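Local structure of probable M18 family aminopeptidase 1 (Thermotoga maritima, 2GLF) at residues A30-M35 and E133-L138; V50-F55 and M62-V67; A75-D80 and L262-E267; D80-G85 and Q299-Q304. The protein probably acts as a zinc-dependent aminopeptidase that removes amino acids from the N-termini of peptides. All coordinates share one frame; numbering follows the deposited sequence.

Contact 1 stands apart: it joins the start of helix 33-45 to the six-stranded antiparallel sheet and lies closest to the chain's centre. Contacts 2, 3 and 4 cluster at one end of the nine-stranded mixed sheet. Contacts 2 and 3 share it through neighbouring strands 64-67 and 73-77, while contacts 3 and 4 share Asp80. Contact 3 is a surface contact; the other three are partly buried. Chemistry follows place: contact 1 combines a buried His-Glu pair with a salt bridge, contact 2 joins strand hydrogen bonds to apolar packing, contact 3 depends on one arginine at a helix end, and contact 4 sets leucines and isoleucine beside a polar amide.

Contact 1 of 4, residues A30-M35 and E133-L138; sequences AKTERM and EIHGVL
Met35, a selenomethionine, lays its SE over one face of the His135 imidazole, 4.1 Å from the ring centroid and 16° off the normal, displaced toward the rim. Beside it the methyl of Thr32 comes against the same residue, CG2 lying 3.8 Å from His135 CB. This is the tight part of the contact, where several groups converge on buried His135. Thr32 is also a natural helix starter: its OG1 accepts from Met35 N at 3.2 Å. The His135 ring is held at both nitrogens: ND1 is hydrogen-bonded to His149, and NE2 donates to Glu133 OE1 at 3.1 Å, meeting that oxygen from above the carboxylate plane. Lys31 NZ reaches the same OE1 in a 2.7 Å salt bridge, its chain bent at chi2 and chi4 and crossing the glutamate at about a right angle. A glutamate suits this place because one carboxylate serves both imidazole and ammonium, and the lysine's charge probably offsets its own. At partly exposed Arg34 the contact is sparser: a single methyl, Val137 CG1, rests against one face of the guanidinium, offset toward its rim, a van der Waals contact without a hydrogen bond. The guanidinium's polar partners are Glu224 and Glu371 of the second subunit. The whole arrangement is an N-capped helix start, that of helix 33-45, docked on strand 132-139 of the six-stranded antiparallel sheet.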
loop_
_atom_site.group_PDB
_atom_site.type_symbol
_atom_site.label_atom_id
_atom_site.label_comp_id
_atom_site.label_asym_id
_atom_site.label_seq_id
_atom_site.Cartn_x
_atom_site.Cartn_y
_atom_site.Cartn_z
ATOM N N ALA A 30 -27.633 42.008 9.790
ATOM C CA ALA A 30 -27.356 40.959 10.765
ATOM C C ALA A 30 -26.287 39.940 10.337
ATOM O O ALA A 30 -26.610 38.809 9.965
ATOM C CB ALA A 30 -28.660 40.235 11.109
ATOM N N LYS A 31 -25.017 40.332 10.401
ATOM C CA LYS A 31 -23.927 39.432 10.021
ATOM C C LYS A 31 -23.384 38.678 11.224
ATOM O O LYS A 31 -22.874 37.561 11.098
ATOM C CB LYS A 31 -22.774 40.200 9.374
ATOM C CG LYS A 31 -23.047 40.752 7.987
ATOM C CD LYS A 31 -23.762 42.080 8.050
ATOM C CE LYS A 31 -23.477 42.903 6.803
ATOM N NZ LYS A 31 -22.024 43.215 6.662
ATOM N N THR A 32 -23.489 39.295 12.395
ATOM C CA THR A 32 -22.997 38.679 13.618
ATOM C C THR A 32 -24.143 38.586 14.609
ATOM O O THR A 32 -25.159 39.258 14.435
ATOM C CB THR A 32 -21.863 39.513 14.215
ATOM O OG1 THR A 32 -22.383 40.760 14.690
ATOM C CG2 THR A 32 -20.814 39.796 13.149
ATOM N N GLU A 33 -23.988 37.761 15.645
ATOM C CA GLU A 33 -25.053 37.594 16.627
ATOM C C GLU A 33 -25.306 38.866 17.430
ATOM O O GLU A 33 -26.438 39.147 17.809
ATOM C CB GLU A 33 -24.762 36.412 17.569
ATOM C CG GLU A 33 -23.676 36.649 18.598
ATOM C CD GLU A 33 -22.291 36.687 17.992
ATOM O OE1 GLU A 33 -21.324 36.986 18.730
ATOM O OE2 GLU A 33 -22.163 36.412 16.778
ATOM N N ARG A 34 -24.258 39.642 17.682
ATOM C CA ARG A 34 -24.427 40.882 18.430
ATOM C C ARG A 34 -25.211 41.867 17.568
ATOM O O ARG A 34 -25.979 42.681 18.080
ATOM C CB ARG A 34 -23.068 41.481 18.803
ATOM C CG ARG A 34 -22.158 40.507 19.525
ATOM C CD ARG A 34 -20.772 41.091 19.750
ATOM N NE ARG A 34 -20.732 41.902 20.955
ATOM C CZ ARG A 34 -20.191 41.505 22.099
ATOM N NH1 ARG A 34 -19.634 40.306 22.190
ATOM N NH2 ARG A 34 -20.224 42.303 23.154
HETATM N N MSE A 35 -25.023 41.779 16.257
HETATM C CA MSE A 35 -25.710 42.661 15.326
HETATM C C MSE A 35 -27.165 42.261 15.145
HETATM O O MSE A 35 -28.049 43.118 15.071
HETATM C CB MSE A 35 -25.007 42.651 13.967
HETATM C CG MSE A 35 -24.145 43.870 13.698
HETATM SE SE MSE A 35 -22.959 43.636 12.181
HETATM C CE MSE A 35 -21.418 43.082 13.187
ATOM N N GLU A 133 -15.228 41.215 5.764
ATOM C CA GLU A 133 -15.587 42.367 6.588
ATOM C C GLU A 133 -15.229 42.053 8.045
ATOM O O GLU A 133 -15.400 40.921 8.502
ATOM C CB GLU A 133 -17.089 42.634 6.523
ATOM C CG GLU A 133 -17.612 43.119 5.197
ATOM C CD GLU A 133 -19.110 43.370 5.238
ATOM O OE1 GLU A 133 -19.566 44.086 6.154
ATOM O OE2 GLU A 133 -19.833 42.857 4.357
ATOM N N ILE A 134 -14.729 43.044 8.771
ATOM C CA ILE A 134 -14.404 42.853 10.186
ATOM C C ILE A 134 -15.572 43.409 11.002
ATOM O O ILE A 134 -16.104 44.462 10.679
ATOM C CB ILE A 134 -13.126 43.613 10.584
ATOM C CG1 ILE A 134 -11.895 42.851 10.125
ATOM C CG2 ILE A 134 -13.062 43.787 12.076
ATOM C CD1 ILE A 134 -10.610 43.597 10.423
ATOM N N HIS A 135 -15.970 42.702 12.053
ATOM C CA HIS A 135 -17.077 43.146 12.901
ATOM C C HIS A 135 -16.894 42.699 14.346
ATOM O O HIS A 135 -16.503 41.563 14.607
ATOM C CB HIS A 135 -18.403 42.590 12.382
ATOM C CG HIS A 135 -18.924 43.293 11.169
ATOM N ND1 HIS A 135 -19.294 44.619 11.182
ATOM C CD2 HIS A 135 -19.165 42.848 9.914
ATOM C CE1 HIS A 135 -19.740 44.964 9.988
ATOM N NE2 HIS A 135 -19.672 43.907 9.199
ATOM N N GLY A 136 -17.178 43.586 15.291
ATOM C CA GLY A 136 -17.029 43.199 16.678
ATOM C C GLY A 136 -16.946 44.344 17.665
ATOM O O GLY A 136 -17.538 45.403 17.460
ATOM N N VAL A 137 -16.202 44.122 18.743
ATOM C CA VAL A 137 -16.051 45.124 19.782
ATOM C C VAL A 137 -14.767 44.910 20.598
ATOM O O VAL A 137 -14.293 43.784 20.739
ATOM C CB VAL A 137 -17.285 45.102 20.712
ATOM C CG1 VAL A 137 -17.496 43.707 21.266
ATOM C CG2 VAL A 137 -17.103 46.099 21.835
ATOM N N LEU A 138 -14.206 46.000 21.115
ATOM C CA LEU A 138 -12.986 45.948 21.914
ATOM C C LEU A 138 -13.152 46.886 23.112
ATOM O O LEU A 138 -13.748 47.956 22.987
ATOM C CB LEU A 138 -11.776 46.419 21.093
ATOM C CG LEU A 138 -11.461 45.868 19.694
ATOM C CD1 LEU A 138 -10.338 46.702 19.083
ATOM C CD2 LEU A 138 -11.067 44.391 19.752
#

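Contact 2 of 4, residues V50-F55 and M62-V67; sequences VPLEDF and MTVYAV
A short parallel strand pairing, Val50 and Pro51 against Val64 and Tyr65, adds edge strand 50-51 to the mixed sheet. Val50 N donates to Thr63 O at 3.2 Å, and Leu52 N to Tyr65 O at 3.1 Å; between them Tyr65 N makes a weak bond to Val50 O. Residues 50 and 52 do the bonding, so a proline at 51, which has no N-H, costs the pairing nothing. The Val50-Pro51 peptide lies over one face of the Tyr65 ring, and the tyrosine's OH passes Pro51 CG at 3.7 Å to hydrogen-bond with Asp45. Beyond the pairing the chain curls back to bring in Phe55. Its CG stands anti to the backbone N (chi1 -179°), which turns the ring toward Met62, a selenomethionine whose CG makes a CH-pi contact over the face, 3.7 Å from the centroid. SE approaches obliquely, a Met-aromatic contact, and Val64 CG1 meets Phe55 CD1 at 3.9 Å. With an alanine in place of Phe55, the Met62 chain would probably lose the flat surface it lies on and become freer to turn. Leu52 CD1 packs on Val64 CG2 at 3.8 Å. Leu52 and Met62 also touch helix 292-303, Tyr65 reaches helix 33-45, and strand 73-77 continues the sheet beyond strand 64-67.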
loop_
_atom_site.group_PDB
_atom_site.type_symbol
_atom_site.label_atom_id
_atom_site.label_comp_id
_atom_site.label_asym_id
_atom_site.label_seq_id
_atom_site.Cartn_x
_atom_site.Cartn_y
_atom_site.Cartn_z
ATOM N N VAL A 50 -41.343 46.033 25.479
ATOM C CA VAL A 50 -40.534 46.639 26.532
ATOM C C VAL A 50 -39.773 45.562 27.291
ATOM O O VAL A 50 -40.220 44.415 27.389
ATOM C CB VAL A 50 -41.381 47.439 27.542
ATOM C CG1 VAL A 50 -41.962 48.663 26.868
ATOM C CG2 VAL A 50 -42.480 46.561 28.121
ATOM N N PRO A 51 -38.606 45.921 27.844
ATOM C CA PRO A 51 -37.750 45.006 28.604
ATOM C C PRO A 51 -38.479 44.356 29.779
ATOM O O PRO A 51 -38.977 45.058 30.661
ATOM C CB PRO A 51 -36.624 45.914 29.095
ATOM C CG PRO A 51 -36.578 46.991 28.071
ATOM C CD PRO A 51 -38.027 47.272 27.818
ATOM N N LEU A 52 -38.543 43.027 29.797
ATOM C CA LEU A 52 -39.183 42.322 30.908
ATOM C C LEU A 52 -38.623 42.940 32.190
ATOM O O LEU A 52 -37.528 43.496 32.175
ATOM C CB LEU A 52 -38.838 40.830 30.854
ATOM C CG LEU A 52 -39.453 39.929 31.926
ATOM C CD1 LEU A 52 -40.955 39.988 31.806
ATOM C CD2 LEU A 52 -38.970 38.496 31.757
ATOM N N GLU A 53 -39.369 42.856 33.286
ATOM C CA GLU A 53 -38.941 43.428 34.567
ATOM C C GLU A 53 -39.207 44.936 34.576
ATOM O O GLU A 53 -39.733 45.474 35.554
ATOM C CB GLU A 53 -37.454 43.132 34.827
ATOM C CG GLU A 53 -36.494 44.282 34.555
ATOM C CD GLU A 53 -35.061 43.810 34.382
ATOM O OE1 GLU A 53 -34.772 43.154 33.358
ATOM O OE2 GLU A 53 -34.224 44.087 35.267
ATOM N N ASP A 54 -38.836 45.610 33.488
ATOM C CA ASP A 54 -39.075 47.045 33.340
ATOM C C ASP A 54 -40.530 47.186 32.896
ATOM O O ASP A 54 -40.956 48.257 32.468
ATOM C CB ASP A 54 -38.173 47.636 32.246
ATOM C CG ASP A 54 -36.764 47.909 32.727
ATOM O OD1 ASP A 54 -36.290 47.173 33.612
ATOM O OD2 ASP A 54 -36.125 48.852 32.210
ATOM N N PHE A 55 -41.281 46.090 33.013
ATOM C CA PHE A 55 -42.678 46.026 32.588
ATOM C C PHE A 55 -43.731 46.824 33.360
ATOM O O PHE A 55 -43.958 48.005 33.079
ATOM C CB PHE A 55 -43.122 44.563 32.519
ATOM C CG PHE A 55 -44.541 44.385 32.061
ATOM C CD1 PHE A 55 -44.949 44.860 30.817
ATOM C CD2 PHE A 55 -45.477 43.753 32.877
ATOM C CE1 PHE A 55 -46.267 44.710 30.390
ATOM C CE2 PHE A 55 -46.796 43.598 32.460
ATOM C CZ PHE A 55 -47.191 44.080 31.211
HETATM N N MSE A 62 -48.565 40.829 28.445
HETATM C CA MSE A 62 -47.239 41.414 28.316
HETATM C C MSE A 62 -46.702 41.215 26.906
HETATM O O MSE A 62 -46.968 40.197 26.267
HETATM C CB MSE A 62 -46.261 40.751 29.296
HETATM C CG MSE A 62 -46.676 40.764 30.758
HETATM SE SE MSE A 62 -45.475 39.730 31.909
HETATM C CE MSE A 62 -44.016 40.975 31.995
ATOM N N THR A 63 -45.950 42.198 26.431
ATOM C CA THR A 63 -45.308 42.143 25.125
ATOM C C THR A 63 -43.871 42.516 25.484
ATOM O O THR A 63 -43.385 43.608 25.187
ATOM C CB THR A 63 -45.912 43.171 24.156
ATOM O OG1 THR A 63 -45.811 44.480 24.726
ATOM C CG2 THR A 63 -47.373 42.856 23.895
ATOM N N VAL A 64 -43.206 41.578 26.146
ATOM C CA VAL A 64 -41.854 41.777 26.639
ATOM C C VAL A 64 -40.757 41.032 25.914
ATOM O O VAL A 64 -41.014 40.207 25.040
ATOM C CB VAL A 64 -41.771 41.362 28.109
ATOM C CG1 VAL A 64 -42.695 42.232 28.952
ATOM C CG2 VAL A 64 -42.147 39.892 28.239
ATOM N N TYR A 65 -39.524 41.331 26.304
ATOM C CA TYR A 65 -38.361 40.678 25.736
ATOM C C TYR A 65 -37.184 40.835 26.679
ATOM O O TYR A 65 -37.048 41.848 27.355
ATOM C CB TYR A 65 -38.016 41.263 24.358
ATOM C CG TYR A 65 -37.487 42.675 24.377
ATOM C CD1 TYR A 65 -36.236 42.972 24.928
ATOM C CD2 TYR A 65 -38.236 43.724 23.839
ATOM C CE1 TYR A 65 -35.746 44.282 24.949
ATOM C CE2 TYR A 65 -37.757 45.039 23.850
ATOM C CZ TYR A 65 -36.515 45.311 24.411
ATOM O OH TYR A 65 -36.062 46.614 24.467
ATOM N N ALA A 66 -36.336 39.820 26.727
ATOM C CA ALA A 66 -35.163 39.852 27.576
ATOM C C ALA A 66 -33.935 39.634 26.707
ATOM O O ALA A 66 -33.891 38.698 25.907
ATOM C CB ALA A 66 -35.256 38.767 28.628
ATOM N N VAL A 67 -32.951 40.516 26.844
ATOM C CA VAL A 67 -31.709 40.400 26.092
ATOM C C VAL A 67 -30.749 39.709 27.046
ATOM O O VAL A 67 -30.576 40.171 28.167
ATOM C CB VAL A 67 -31.142 41.786 25.734
ATOM C CG1 VAL A 67 -29.867 41.635 24.910
ATOM C CG2 VAL A 67 -32.181 42.587 24.977
#

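Contact 3 of 4, residues A75-D80 and L262-E267; sequences AFRVVD and LSANPE
Arg77 spreads its guanidinium against the Pro266 ring, in the loop just after helix 248-263. An arginine whose guanidinium face is covered by a proline ring thus ties the end of strand 73-77 to the segment linking this helix to strand 270-275, within the alpha/beta architecture of this M18-family protein. The two side chains cross at about a right angle. Pro266 CG sits over the centre of the flat group, 3.6 Å above its plane, so a rigid apolar ring meets the face while the edge of the guanidinium is left to polar partners. That edge is turned to the backbone. NH1 donates to Ala264 O at 2.9 Å (N-H...O angle 144°), with the oxygen 22° out of the guanidinium plane, and NH2 adds a weak bond to the same atom at 3.4 Å. NH1 also serves Leu261 O, in the last turn of the helix.

Leu261 O, and Ala264 O just beyond the helix, lack the N-H groups of a following turn, and a positive group there would probably also suit the helix dipole, so an arginine fits well. Its side chain arrives because the chain runs out extended through chi2 and then bends at chi3 (61°). Ala264, the first residue to leave helical geometry, also touches Glu448 of helix 433-449. Leu262 points away from the strand and touches Ile43 and Leu44 of helix 33-45. Just past the strand, Val79 adds a looser apolar touch on the same proline: its CG2 stands 4.4 Å from Pro266 CB.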
loop_
_atom_site.group_PDB
_atom_site.type_symbol
_atom_site.label_atom_id
_atom_site.label_comp_id
_atom_site.label_asym_id
_atom_site.label_seq_id
_atom_site.Cartn_x
_atom_site.Cartn_y
_atom_site.Cartn_z
ATOM N N ALA A 75 -38.274 36.963 23.228
ATOM C CA ALA A 75 -39.389 37.892 23.147
ATOM C C ALA A 75 -40.698 37.155 23.358
ATOM O O ALA A 75 -40.969 36.162 22.688
ATOM C CB ALA A 75 -39.401 38.582 21.797
ATOM N N PHE A 76 -41.508 37.636 24.294
ATOM C CA PHE A 76 -42.787 37.000 24.552
ATOM C C PHE A 76 -43.951 37.945 24.325
ATOM O O PHE A 76 -43.791 39.161 24.188
ATOM C CB PHE A 76 -42.874 36.480 25.990
ATOM C CG PHE A 76 -41.732 35.602 26.393
ATOM C CD1 PHE A 76 -40.658 36.124 27.116
ATOM C CD2 PHE A 76 -41.715 34.253 26.042
ATOM C CE1 PHE A 76 -39.588 35.316 27.480
ATOM C CE2 PHE A 76 -40.646 33.435 26.402
ATOM C CZ PHE A 76 -39.581 33.965 27.121
ATOM N N ARG A 77 -45.130 37.343 24.264
ATOM C CA ARG A 77 -46.390 38.051 24.124
ATOM C C ARG A 77 -47.304 37.258 25.045
ATOM O O ARG A 77 -48.127 36.461 24.595
ATOM C CB ARG A 77 -46.899 38.024 22.677
ATOM C CG ARG A 77 -46.239 39.057 21.790
ATOM C CD ARG A 77 -46.866 39.101 20.413
ATOM N NE ARG A 77 -48.278 39.461 20.471
ATOM C CZ ARG A 77 -49.093 39.472 19.416
ATOM N NH1 ARG A 77 -48.637 39.143 18.215
ATOM N NH2 ARG A 77 -50.372 39.798 19.565
ATOM N N VAL A 78 -47.096 37.446 26.348
ATOM C CA VAL A 78 -47.890 36.768 27.359
ATOM C C VAL A 78 -49.300 37.290 27.174
ATOM O O VAL A 78 -49.521 38.504 27.142
ATOM C CB VAL A 78 -47.390 37.095 28.770
ATOM C CG1 VAL A 78 -48.274 36.431 29.793
ATOM C CG2 VAL A 78 -45.960 36.618 28.930
ATOM N N VAL A 79 -50.249 36.371 27.047
ATOM C CA VAL A 79 -51.631 36.737 26.811
ATOM C C VAL A 79 -52.593 35.998 27.735
ATOM O O VAL A 79 -53.802 36.229 27.709
ATOM C CB VAL A 79 -51.975 36.467 25.326
ATOM C CG1 VAL A 79 -53.447 36.646 25.066
ATOM C CG2 VAL A 79 -51.181 37.424 24.444
ATOM N N ASP A 80 -52.054 35.114 28.562
ATOM C CA ASP A 80 -52.875 34.359 29.496
ATOM C C ASP A 80 -51.990 33.862 30.631
ATOM O O ASP A 80 -50.856 34.316 30.786
ATOM C CB ASP A 80 -53.527 33.169 28.795
ATOM C CG ASP A 80 -54.769 32.674 29.520
ATOM O OD1 ASP A 80 -54.758 32.634 30.770
ATOM O OD2 ASP A 80 -55.758 32.319 28.843
ATOM N N LEU A 262 -44.698 39.045 15.600
ATOM C CA LEU A 262 -45.266 40.381 15.499
ATOM C C LEU A 262 -46.651 40.499 14.866
ATOM O O LEU A 262 -47.397 41.424 15.193
ATOM C CB LEU A 262 -44.298 41.297 14.743
ATOM C CG LEU A 262 -42.900 41.467 15.338
ATOM C CD1 LEU A 262 -42.170 42.561 14.585
ATOM C CD2 LEU A 262 -42.995 41.818 16.813
ATOM N N SER A 263 -47.012 39.579 13.975
ATOM C CA SER A 263 -48.303 39.685 13.312
ATOM C C SER A 263 -49.299 38.596 13.661
ATOM O O SER A 263 -50.358 38.488 13.048
ATOM C CB SER A 263 -48.106 39.724 11.798
ATOM O OG SER A 263 -47.614 38.486 11.330
ATOM N N ALA A 264 -48.977 37.789 14.651
ATOM C CA ALA A 264 -49.888 36.728 15.023
ATOM C C ALA A 264 -51.032 37.235 15.906
ATOM O O ALA A 264 -50.913 38.263 16.581
ATOM C CB ALA A 264 -49.120 35.621 15.741
ATOM N N ASN A 265 -52.149 36.514 15.868
ATOM C CA ASN A 265 -53.313 36.815 16.693
ATOM C C ASN A 265 -53.345 35.608 17.624
ATOM O O ASN A 265 -54.017 34.611 17.354
ATOM C CB ASN A 265 -54.569 36.882 15.835
ATOM C CG ASN A 265 -54.488 37.967 14.791
ATOM O OD1 ASN A 265 -54.318 39.141 15.117
ATOM N ND2 ASN A 265 -54.597 37.584 13.522
ATOM N N PRO A 266 -52.581 35.676 18.726
ATOM C CA PRO A 266 -52.477 34.611 19.722
ATOM C C PRO A 266 -53.783 34.268 20.421
ATOM O O PRO A 266 -54.664 35.112 20.576
ATOM C CB PRO A 266 -51.442 35.155 20.706
ATOM C CG PRO A 266 -50.671 36.148 19.897
ATOM C CD PRO A 266 -51.744 36.822 19.114
ATOM N N GLU A 267 -53.891 33.015 20.843
ATOM C CA GLU A 267 -55.066 32.544 21.554
ATOM C C GLU A 267 -54.505 31.998 22.853
ATOM O O GLU A 267 -55.218 31.772 23.824
ATOM C CB GLU A 267 -55.748 31.435 20.755
ATOM C CG GLU A 267 -57.214 31.244 21.083
ATOM C CD GLU A 267 -57.901 30.300 20.117
ATOM O OE1 GLU A 267 -57.766 30.506 18.891
ATOM O OE2 GLU A 267 -58.580 29.357 20.579
#

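Contact 4 of 4, residues D80-G85 and Q299-Q304; sequences DDLKRG and QILKMQ
Leu82 leads a short 3-10 turn, itself introduced by an Asx turn at Asp81, and packs on the last turn of helix 292-303; the contact thus fixes the loop between strands 73-77 and 87-92 to that helix. The apolar part comes first. Leu82 points at the helix and crosses Ile300 at about a right angle, CD1 against CG2, while its CB lies 3.6 Å from Leu301 CD2. Branched aliphatic side chains fill this buried spot well: Ile300 also touches Phe76 and Val78, and Leu301 carries the packing on to Leu313 and Val316 of helix 310-318.

The polar part centres on Gln304, just past the end of helix 292-303. Its chain runs extended beyond CG and brings the amide among Asp80 O, Asp81 OD2 and Leu82 N, a mixture of acceptors and a donor that suits a group able to be both. A leucine at Gln304 would probably leave these loop atoms facing a hydrocarbon instead of a polar partner.

Within the loop the ionic link is weak: Lys83 NZ is 3.7 Å from Asp81 OD1, a long pair. Separately, Lys302 of the helix makes a salt bridge to Asp308 of the second subunit.

Backbone bonds close the turn, Arg84 N to Asp81 O at 2.8 Å and Gly85 N to Leu82 O at 2.7 Å. Gly85 then leaves it at a positive phi (78°), easily reached by glycine. The Asx turn itself rests on Lys83 N, which donates almost straight (173°) to Asp81 OD2 at 3.1 Å, from above the carboxylate plane.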
loop_
_atom_site.group_PDB
_atom_site.type_symbol
_atom_site.label_atom_id
_atom_site.label_comp_id
_atom_site.label_asym_id
_atom_site.label_seq_id
_atom_site.Cartn_x
_atom_site.Cartn_y
_atom_site.Cartn_z
ATOM N N ASP A 80 -52.054 35.114 28.562
ATOM C CA ASP A 80 -52.875 34.359 29.496
ATOM C C ASP A 80 -51.990 33.862 30.631
ATOM O O ASP A 80 -50.856 34.316 30.786
ATOM C CB ASP A 80 -53.527 33.169 28.795
ATOM C CG ASP A 80 -54.769 32.674 29.520
ATOM O OD1 ASP A 80 -54.758 32.634 30.770
ATOM O OD2 ASP A 80 -55.758 32.319 28.843
ATOM N N ASP A 81 -52.509 32.945 31.434
ATOM C CA ASP A 81 -51.750 32.382 32.534
ATOM C C ASP A 81 -50.686 31.459 31.913
ATOM O O ASP A 81 -51.023 30.559 31.140
ATOM C CB ASP A 81 -52.706 31.595 33.434
ATOM C CG ASP A 81 -52.008 30.926 34.593
ATOM O OD1 ASP A 81 -52.695 30.196 35.334
ATOM O OD2 ASP A 81 -50.787 31.123 34.769
ATOM N N LEU A 82 -49.411 31.678 32.229
ATOM C CA LEU A 82 -48.358 30.832 31.662
ATOM C C LEU A 82 -48.583 29.361 31.928
ATOM O O LEU A 82 -48.026 28.514 31.233
ATOM C CB LEU A 82 -46.976 31.201 32.195
ATOM C CG LEU A 82 -46.228 32.367 31.556
ATOM C CD1 LEU A 82 -44.730 32.150 31.803
ATOM C CD2 LEU A 82 -46.517 32.447 30.056
ATOM N N LYS A 83 -49.387 29.054 32.941
ATOM C CA LYS A 83 -49.658 27.662 33.263
ATOM C C LYS A 83 -50.316 26.955 32.087
ATOM O O LYS A 83 -50.254 25.734 31.976
ATOM C CB LYS A 83 -50.543 27.551 34.512
ATOM C CG LYS A 83 -49.780 27.653 35.828
ATOM C CD LYS A 83 -50.568 27.013 36.963
ATOM C CE LYS A 83 -51.648 27.926 37.515
ATOM N NZ LYS A 83 -51.073 28.963 38.416
ATOM N N ARG A 84 -50.939 27.724 31.202
ATOM C CA ARG A 84 -51.587 27.135 30.037
ATOM C C ARG A 84 -50.543 26.824 28.965
ATOM O O ARG A 84 -50.874 26.314 27.893
ATOM C CB ARG A 84 -52.635 28.092 29.475
ATOM C CG ARG A 84 -53.603 28.596 30.517
ATOM C CD ARG A 84 -54.779 29.293 29.872
ATOM N NE ARG A 84 -55.603 28.368 29.101
ATOM C CZ ARG A 84 -56.178 27.281 29.605
ATOM N NH1 ARG A 84 -56.016 26.972 30.885
ATOM N NH2 ARG A 84 -56.927 26.508 28.831
ATOM N N GLY A 85 -49.283 27.133 29.271
ATOM C CA GLY A 85 -48.196 26.895 28.339
ATOM C C GLY A 85 -48.165 27.958 27.260
ATOM O O GLY A 85 -49.022 28.842 27.227
ATOM N N GLN A 299 -39.261 34.508 35.729
ATOM C CA GLN A 299 -39.502 35.920 35.988
ATOM C C GLN A 299 -40.959 36.238 35.683
ATOM O O GLN A 299 -41.638 36.904 36.461
ATOM C CB GLN A 299 -38.592 36.784 35.119
ATOM C CG GLN A 299 -38.709 38.270 35.396
ATOM C CD GLN A 299 -38.412 38.620 36.844
ATOM O OE1 GLN A 299 -37.344 38.298 37.369
ATOM N NE2 GLN A 299 -39.360 39.285 37.498
ATOM N N ILE A 300 -41.432 35.744 34.545
ATOM C CA ILE A 300 -42.804 35.968 34.125
ATOM C C ILE A 300 -43.779 35.277 35.079
ATOM O O ILE A 300 -44.848 35.813 35.379
ATOM C CB ILE A 300 -43.023 35.453 32.675
ATOM C CG1 ILE A 300 -42.229 36.333 31.700
ATOM C CG2 ILE A 300 -44.522 35.440 32.323
ATOM C CD1 ILE A 300 -42.292 35.867 30.265
ATOM N N LEU A 301 -43.404 34.093 35.557
ATOM C CA LEU A 301 -44.253 33.349 36.480
ATOM C C LEU A 301 -44.425 34.073 37.816
ATOM O O LEU A 301 -45.541 34.162 38.341
ATOM C CB LEU A 301 -43.686 31.946 36.717
ATOM C CG LEU A 301 -43.932 30.939 35.589
ATOM C CD1 LEU A 301 -43.271 29.611 35.933
ATOM C CD2 LEU A 301 -45.430 30.750 35.390
ATOM N N LYS A 302 -43.324 34.587 38.364
ATOM C CA LYS A 302 -43.373 35.307 39.634
ATOM C C LYS A 302 -44.278 36.509 39.467
ATOM O O LYS A 302 -45.076 36.825 40.350
ATOM C CB LYS A 302 -41.981 35.777 40.048
ATOM C CG LYS A 302 -41.016 34.645 40.297
ATOM C CD LYS A 302 -41.504 33.721 41.403
ATOM C CE LYS A 302 -41.503 34.421 42.749
ATOM N NZ LYS A 302 -41.903 33.493 43.840
HETATM N N MSE A 303 -44.149 37.170 38.321
HETATM C CA MSE A 303 -44.958 38.339 38.022
HETATM C C MSE A 303 -46.444 37.996 37.985
HETATM O O MSE A 303 -47.290 38.858 38.199
HETATM C CB MSE A 303 -44.522 38.952 36.697
HETATM C CG MSE A 303 -43.091 39.444 36.719
HETATM SE SE MSE A 303 -42.593 40.337 35.087
HETATM C CE MSE A 303 -42.702 42.189 35.672
ATOM N N GLN A 304 -46.756 36.735 37.711
ATOM C CA GLN A 304 -48.140 36.291 37.678
ATOM C C GLN A 304 -48.502 35.686 39.029
ATOM O O GLN A 304 -49.528 35.022 39.174
ATOM C CB GLN A 304 -48.344 35.267 36.568
ATOM C CG GLN A 304 -48.266 35.875 35.186
ATOM C CD GLN A 304 -48.646 34.902 34.085
ATOM O OE1 GLN A 304 -48.693 35.272 32.909
ATOM N NE2 GLN A 304 -48.917 33.655 34.458
#